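Local atomic coordinates of DUF3829 domain-containing protein (Bacteroides thetaiotaomicron, PDB entry 3RH3), a protein that is of unknown function but is probably made as a lipoprotein and folds into an all-helical structure with a DUF3829-like C-terminal domain. Residues Pro159-Met170 with Ala206-Tyr215. Numbering follows the deposited sequence. Where two conformers were deposited one is given.
Sequences PLKDQIMAMRKM and AEKIPAVTGY
Tyr215 and Leu160 both set CG beside their own backbone N, chi1 -60° and -50°, and these torsions bring ring and isobutyl group together. The Leu160 methyl CD1 lies obliquely against the ring, 3.7 Å from Tyr215 CD1. Its other methyl, CD2, touches both Tyr215 CB and Val212 CG2. Pro159 meets the far end of the tyrosine, its CG 3.4 Å from Tyr215 OH, with the two side chains crossing at about a right angle. Val212 O lies in the ring plane, at the ring edge. An alanine in place of Tyr215 would probably take the ring away from Pro159 and from the CD1 methyl of Leu160 and open a gap beside the start of helix 161-181.

Further along, in the conformer given, the Gln163 chain bends at chi2. Its amide passes over the Ile209 methyl CG2, with Gln163 CD 3.5 Å from that carbon. Gln163 NE2 also gives a weak hydrogen bond to Pro210 O, 3.2 Å long and bent to 124°, which depends on that conformer. Ile209 spreads its two branches along the helix. CG2 also meets Asp162 CB, while Ile209 CD1 reaches Asp162 O and lies 3.8 Å from Ala166 CB. The small Ala166 and Ala206 let the backbones come close, their CB atoms 4.1 Å apart. Met170, a selenomethionine, closes this end tightly, its CE 3.5 Å from Ala206 CB.

The contact packs Pro159, the N-cap Leu160 and the first turns of helix 161-181 against the end of helix 189-207 and the loop that follows. That loop makes a type II beta turn from Val212 to Tyr215, the N-cap of helix 216-240. Leu160 and Met170 also touch Glu218 and Leu226 of helix 216-240, and Lys161 and Met165 touch helix 115-154.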
ATOM      1  N   PRO A 159     -10.124  21.686  14.884  1.00 54.44           N
ATOM      2  CA  PRO A 159     -10.135  21.232  16.299  1.00 53.55           C
ATOM      3  C   PRO A 159      -9.780  19.749  16.489  1.00 53.52           C
ATOM      4  O   PRO A 159      -9.248  19.399  17.535  1.00 53.68           O
ATOM      5  CB  PRO A 159     -11.577  21.493  16.744  1.00 56.20           C
ATOM      6  CG  PRO A 159     -12.076  22.534  15.810  1.00 61.44           C
ATOM      7  CD  PRO A 159     -11.430  22.265  14.502  1.00 55.82           C
ATOM      8  N   LEU A 160     -10.047  18.890  15.491  1.00 47.12           N
ATOM      9  CA  LEU A 160      -9.759  17.454  15.583  1.00 45.19           C
ATOM     10  C   LEU A 160      -8.560  17.033  14.734  1.00 50.12           C
ATOM     11  O   LEU A 160      -8.464  15.861  14.316  1.00 50.48           O
ATOM     12  CB  LEU A 160     -10.990  16.631  15.184  1.00 44.88           C
ATOM     13  CG  LEU A 160     -12.289  17.007  15.861  1.00 51.77           C
ATOM     14  CD1 LEU A 160     -13.446  16.434  15.115  1.00 52.74           C
ATOM     15  CD2 LEU A 160     -12.304  16.565  17.319  1.00 54.38           C
ATOM     16  N   LYS A 161      -7.613  17.961  14.533  1.00 45.87           N
ATOM     17  CA  LYS A 161      -6.379  17.739  13.778  1.00 44.06           C
ATOM     18  C   LYS A 161      -5.681  16.440  14.222  1.00 46.56           C
ATOM     19  O   LYS A 161      -5.441  15.577  13.373  1.00 44.38           O
ATOM     20  CB  LYS A 161      -5.434  18.946  13.950  1.00 46.89           C
ATOM     21  CG  LYS A 161      -4.131  18.898  13.153  1.00 55.95           C
ATOM     22  CD  LYS A 161      -3.174  19.971  13.640  1.00 64.19           C
ATOM     23  CE  LYS A 161      -1.833  19.887  12.971  1.00 79.52           C
ATOM     24  NZ  LYS A 161      -0.738  19.727  13.967  1.00 91.22           N
ATOM     25  N   ASP A 162      -5.413  16.280  15.547  1.00 43.59           N
ATOM     26  CA  ASP A 162      -4.695  15.127  16.110  1.00 42.66           C
ATOM     27  C   ASP A 162      -5.382  13.805  15.758  1.00 44.84           C
ATOM     28  O   ASP A 162      -4.694  12.865  15.350  1.00 43.41           O
ATOM     29  CB  ASP A 162      -4.549  15.246  17.633  1.00 47.02           C
ATOM     30  CG  ASP A 162      -3.717  16.413  18.151  1.00 64.65           C
ATOM     31  OD1 ASP A 162      -3.062  17.097  17.324  1.00 65.58           O
ATOM     32  OD2 ASP A 162      -3.706  16.629  19.390  1.00 75.78           O
ATOM     33  N   GLN A 163      -6.736  13.763  15.905  1.00 40.68           N
ATOM     34  CA  GLN A 163      -7.561  12.601  15.609  0.67 39.43           C
ATOM     35  C   GLN A 163      -7.447  12.240  14.106  1.00 41.66           C
ATOM     36  O   GLN A 163      -7.172  11.090  13.787  1.00 40.05           O
ATOM     37  CB  GLN A 163      -9.030  12.869  16.022  0.67 41.58           C
ATOM     38  CG  GLN A 163      -9.270  12.899  17.550  0.67 51.56           C
ATOM     39  CD  GLN A 163      -9.001  14.222  18.264  0.67 55.96           C
ATOM     40  OE1 GLN A 163      -8.271  15.112  17.786  0.67 46.10           O
ATOM     41  NE2 GLN A 163      -9.515  14.338  19.485  0.67 32.38           N
ATOM     42  N   ILE A 164      -7.638  13.234  13.191  1.00 38.97           N
ATOM     43  CA  ILE A 164      -7.571  13.064  11.732  1.00 37.40           C
ATOM     44  C   ILE A 164      -6.173  12.589  11.309  1.00 40.27           C
ATOM     45  O   ILE A 164      -6.059  11.617  10.544  1.00 38.70           O
ATOM     46  CB  ILE A 164      -7.999  14.362  10.991  1.00 40.32           C
ATOM     47  CG1 ILE A 164      -9.505  14.644  11.253  1.00 40.22           C
ATOM     48  CG2 ILE A 164      -7.700  14.267   9.463  1.00 39.55           C
ATOM     49  CD1 ILE A 164      -9.916  16.078  11.238  1.00 41.54           C
HETATM   50  N   MSE A 165      -5.125  13.262  11.807  1.00 37.05           N
HETATM   51  CA  MSE A 165      -3.717  12.919  11.538  0.50 34.99           C
HETATM   52  C   MSE A 165      -3.436  11.467  11.943  1.00 38.69           C
HETATM   53  O   MSE A 165      -2.825  10.720  11.190  1.00 37.19           O
HETATM   54  CB  MSE A 165      -2.749  13.865  12.293  0.50 37.29           C
HETATM   55  CG  MSE A 165      -2.780  15.313  11.813  0.50 44.02           C
HETATM   56 SE   MSE A 165      -2.419  15.524   9.919  0.38 49.39          SE
HETATM   57  CE  MSE A 165      -0.526  15.144   9.978  0.50 44.95           C
ATOM     58  N   ALA A 166      -3.912  11.063  13.153  1.00 36.30           N
ATOM     59  CA  ALA A 166      -3.698   9.705  13.657  1.00 34.90           C
ATOM     60  C   ALA A 166      -4.331   8.659  12.735  1.00 38.78           C
ATOM     61  O   ALA A 166      -3.678   7.669  12.375  1.00 38.34           O
ATOM     62  CB  ALA A 166      -4.253   9.564  15.058  1.00 35.95           C
HETATM   63  N   MSE A 167      -5.581   8.888  12.324  1.00 34.77           N
HETATM   64  CA  MSE A 167      -6.281   7.935  11.457  1.00 33.84           C
HETATM   65  C   MSE A 167      -5.580   7.806  10.121  1.00 40.81           C
HETATM   66  O   MSE A 167      -5.352   6.685   9.678  1.00 42.70           O
HETATM   67  CB  MSE A 167      -7.744   8.324  11.260  1.00 35.05           C
HETATM   68  CG  MSE A 167      -8.574   8.075  12.472  1.00 39.60           C
HETATM   69 SE   MSE A 167     -10.479   8.345  12.170  0.75 43.72          SE
HETATM   70  CE  MSE A 167     -10.577  10.237  12.620  1.00 42.51           C
ATOM     71  N   ARG A 168      -5.220   8.940   9.496  1.00 38.20           N
ATOM     72  CA  ARG A 168      -4.459   8.969   8.250  1.00 38.05           C
ATOM     73  C   ARG A 168      -3.136   8.169   8.377  1.00 39.21           C
ATOM     74  O   ARG A 168      -2.852   7.349   7.514  1.00 39.70           O
ATOM     75  CB  ARG A 168      -4.157  10.411   7.826  1.00 39.69           C
ATOM     76  CG  ARG A 168      -5.348  11.142   7.271  1.00 52.78           C
ATOM     77  CD  ARG A 168      -4.933  12.431   6.566  1.00 64.73           C
ATOM     78  NE  ARG A 168      -4.256  12.214   5.276  1.00 73.55           N
ATOM     79  CZ  ARG A 168      -4.870  11.888   4.139  1.00 90.70           C
ATOM     80  NH1 ARG A 168      -6.185  11.694   4.114  1.00 72.90           N
ATOM     81  NH2 ARG A 168      -4.171  11.739   3.020  1.00 82.95           N
ATOM     82  N   LYS A 169      -2.373   8.361   9.439  1.00 36.41           N
ATOM     83  CA  LYS A 169      -1.098   7.634   9.606  1.00 36.63           C
ATOM     84  C   LYS A 169      -1.315   6.118   9.801  1.00 41.51           C
ATOM     85  O   LYS A 169      -0.633   5.330   9.141  1.00 43.36           O
ATOM     86  CB  LYS A 169      -0.240   8.201  10.741  1.00 40.62           C
ATOM     87  CG  LYS A 169       1.210   7.710  10.639  1.00 46.20           C
ATOM     88  CD  LYS A 169       2.168   8.422  11.533  1.00 56.44           C
ATOM     89  CE  LYS A 169       3.579   7.989  11.201  1.00 71.51           C
ATOM     90  NZ  LYS A 169       4.594   8.877  11.832  1.00 87.61           N
HETATM   91  N   MSE A 170      -2.307   5.717  10.625  1.00 35.65           N
HETATM   92  CA  MSE A 170      -2.632   4.305  10.881  1.00 31.68           C
HETATM   93  C   MSE A 170      -3.116   3.614   9.625  1.00 34.81           C
HETATM   94  O   MSE A 170      -2.684   2.496   9.366  1.00 31.25           O
HETATM   95  CB  MSE A 170      -3.640   4.162  12.015  1.00 32.34           C
HETATM   96  CG  MSE A 170      -2.994   4.521  13.370  1.00 35.97           C
HETATM   97 SE   MSE A 170      -4.160   4.146  14.840  0.75 38.55          SE
HETATM   98  CE  MSE A 170      -5.105   5.795  14.885  1.00 38.04           C
ATOM     99  N   ALA A 206      -2.741   7.242  19.745  1.00 44.56           N
ATOM    100  CA  ALA A 206      -4.082   7.698  19.352  1.00 44.49           C
ATOM    101  C   ALA A 206      -5.084   7.580  20.503  1.00 49.93           C
ATOM    102  O   ALA A 206      -5.879   8.503  20.696  1.00 50.69           O
ATOM    103  CB  ALA A 206      -4.583   6.927  18.154  1.00 43.95           C
ATOM    104  N   GLU A 207      -5.016   6.482  21.291  1.00 46.35           N
ATOM    105  CA  GLU A 207      -5.888   6.263  22.455  1.00 48.12           C
ATOM    106  C   GLU A 207      -5.682   7.330  23.550  1.00 55.04           C
ATOM    107  O   GLU A 207      -6.570   7.525  24.377  1.00 56.55           O
ATOM    108  CB  GLU A 207      -5.644   4.879  23.073  1.00 49.55           C
ATOM    109  CG  GLU A 207      -6.225   3.712  22.295  1.00 59.07           C
ATOM    110  CD  GLU A 207      -5.667   2.356  22.686  1.00 82.53           C
ATOM    111  OE1 GLU A 207      -4.821   2.292  23.608  1.00 77.50           O
ATOM    112  OE2 GLU A 207      -6.058   1.355  22.047  1.00 83.99           O
ATOM    113  N   LYS A 208      -4.517   8.009  23.555  1.00 52.59           N
ATOM    114  CA  LYS A 208      -4.180   9.044  24.530  1.00 54.10           C
ATOM    115  C   LYS A 208      -4.547  10.447  24.046  1.00 59.24           C
ATOM    116  O   LYS A 208      -4.382  11.395  24.825  1.00 61.62           O
ATOM    117  CB  LYS A 208      -2.674   8.996  24.858  1.00 57.27           C
ATOM    118  CG  LYS A 208      -2.273   7.869  25.810  1.00 73.94           C
ATOM    119  CD  LYS A 208      -0.802   7.439  25.629  1.00 84.58           C
ATOM    120  CE  LYS A 208       0.225   8.483  26.010  1.00 98.80           C
ATOM    121  NZ  LYS A 208       1.517   8.280  25.300  1.00106.16           N
ATOM    122  N   ILE A 209      -5.024  10.598  22.775  1.00 53.85           N
ATOM    123  CA  ILE A 209      -5.410  11.906  22.208  1.00 54.07           C
ATOM    124  C   ILE A 209      -6.559  12.475  23.053  1.00 61.55           C
ATOM    125  O   ILE A 209      -7.554  11.771  23.266  1.00 61.66           O
ATOM    126  CB  ILE A 209      -5.764  11.880  20.694  1.00 55.06           C
ATOM    127  CG1 ILE A 209      -4.541  11.489  19.836  1.00 54.03           C
ATOM    128  CG2 ILE A 209      -6.299  13.238  20.242  1.00 55.79           C
ATOM    129  CD1 ILE A 209      -4.864  11.234  18.378  1.00 58.84           C
ATOM    130  N   PRO A 210      -6.411  13.705  23.601  1.00 59.78           N
ATOM    131  CA  PRO A 210      -7.488  14.249  24.443  1.00 61.58           C
ATOM    132  C   PRO A 210      -8.737  14.567  23.620  1.00 65.06           C
ATOM    133  O   PRO A 210      -8.633  15.074  22.498  1.00 63.62           O
ATOM    134  CB  PRO A 210      -6.866  15.514  25.053  1.00 64.97           C
ATOM    135  CG  PRO A 210      -5.804  15.920  24.084  1.00 68.55           C
ATOM    136  CD  PRO A 210      -5.280  14.652  23.477  1.00 61.78           C
ATOM    137  N   ALA A 211      -9.909  14.234  24.177  1.00 62.26           N
ATOM    138  CA  ALA A 211     -11.209  14.492  23.570  1.00 62.32           C
ATOM    139  C   ALA A 211     -11.454  16.004  23.464  1.00 67.74           C
ATOM    140  O   ALA A 211     -10.956  16.776  24.291  1.00 69.59           O
ATOM    141  CB  ALA A 211     -12.303  13.835  24.399  1.00 63.65           C
ATOM    142  N   VAL A 212     -12.190  16.424  22.430  1.00 62.51           N
ATOM    143  CA  VAL A 212     -12.531  17.828  22.200  1.00 62.57           C
ATOM    144  C   VAL A 212     -14.031  17.981  22.428  1.00 65.48           C
ATOM    145  O   VAL A 212     -14.813  17.195  21.890  1.00 64.86           O
ATOM    146  CB  VAL A 212     -12.092  18.333  20.798  1.00 65.75           C
ATOM    147  CG1 VAL A 212     -12.214  19.851  20.697  1.00 67.30           C
ATOM    148  CG2 VAL A 212     -10.663  17.901  20.472  1.00 64.33           C
ATOM    149  N   THR A 213     -14.431  18.979  23.234  1.00 60.82           N
ATOM    150  CA  THR A 213     -15.826  19.248  23.562  1.00 60.24           C
ATOM    151  C   THR A 213     -16.576  19.728  22.305  1.00 60.70           C
ATOM    152  O   THR A 213     -16.061  20.553  21.552  1.00 59.23           O
ATOM    153  CB  THR A 213     -15.875  20.259  24.720  1.00 70.94           C
ATOM    154  OG1 THR A 213     -15.134  19.717  25.810  1.00 70.88           O
ATOM    155  CG2 THR A 213     -17.293  20.557  25.191  1.00 70.33           C
ATOM    156  N   GLY A 214     -17.774  19.179  22.102  1.00 56.17           N
ATOM    157  CA  GLY A 214     -18.650  19.505  20.979  1.00 55.57           C
ATOM    158  C   GLY A 214     -18.427  18.682  19.724  1.00 56.85           C
ATOM    159  O   GLY A 214     -18.870  19.081  18.642  1.00 57.41           O
ATOM    160  N   TYR A 215     -17.710  17.548  19.844  1.00 50.87           N
ATOM    161  CA  TYR A 215     -17.385  16.668  18.709  1.00 48.59           C
ATOM    162  C   TYR A 215     -17.579  15.191  19.100  1.00 50.26           C
ATOM    163  O   TYR A 215     -16.792  14.339  18.693  1.00 48.03           O
ATOM    164  CB  TYR A 215     -15.937  16.936  18.195  1.00 49.00           C
ATOM    165  CG  TYR A 215     -15.728  18.358  17.728  1.00 52.53           C
ATOM    166  CD1 TYR A 215     -16.079  18.747  16.439  1.00 55.09           C
ATOM    167  CD2 TYR A 215     -15.247  19.338  18.597  1.00 54.91           C
ATOM    168  CE1 TYR A 215     -15.971  20.078  16.029  1.00 59.32           C
ATOM    169  CE2 TYR A 215     -15.117  20.667  18.192  1.00 57.03           C
ATOM    170  CZ  TYR A 215     -15.485  21.034  16.910  1.00 67.24           C
ATOM    171  OH  TYR A 215     -15.352  22.346  16.517  1.00 70.50           O
TER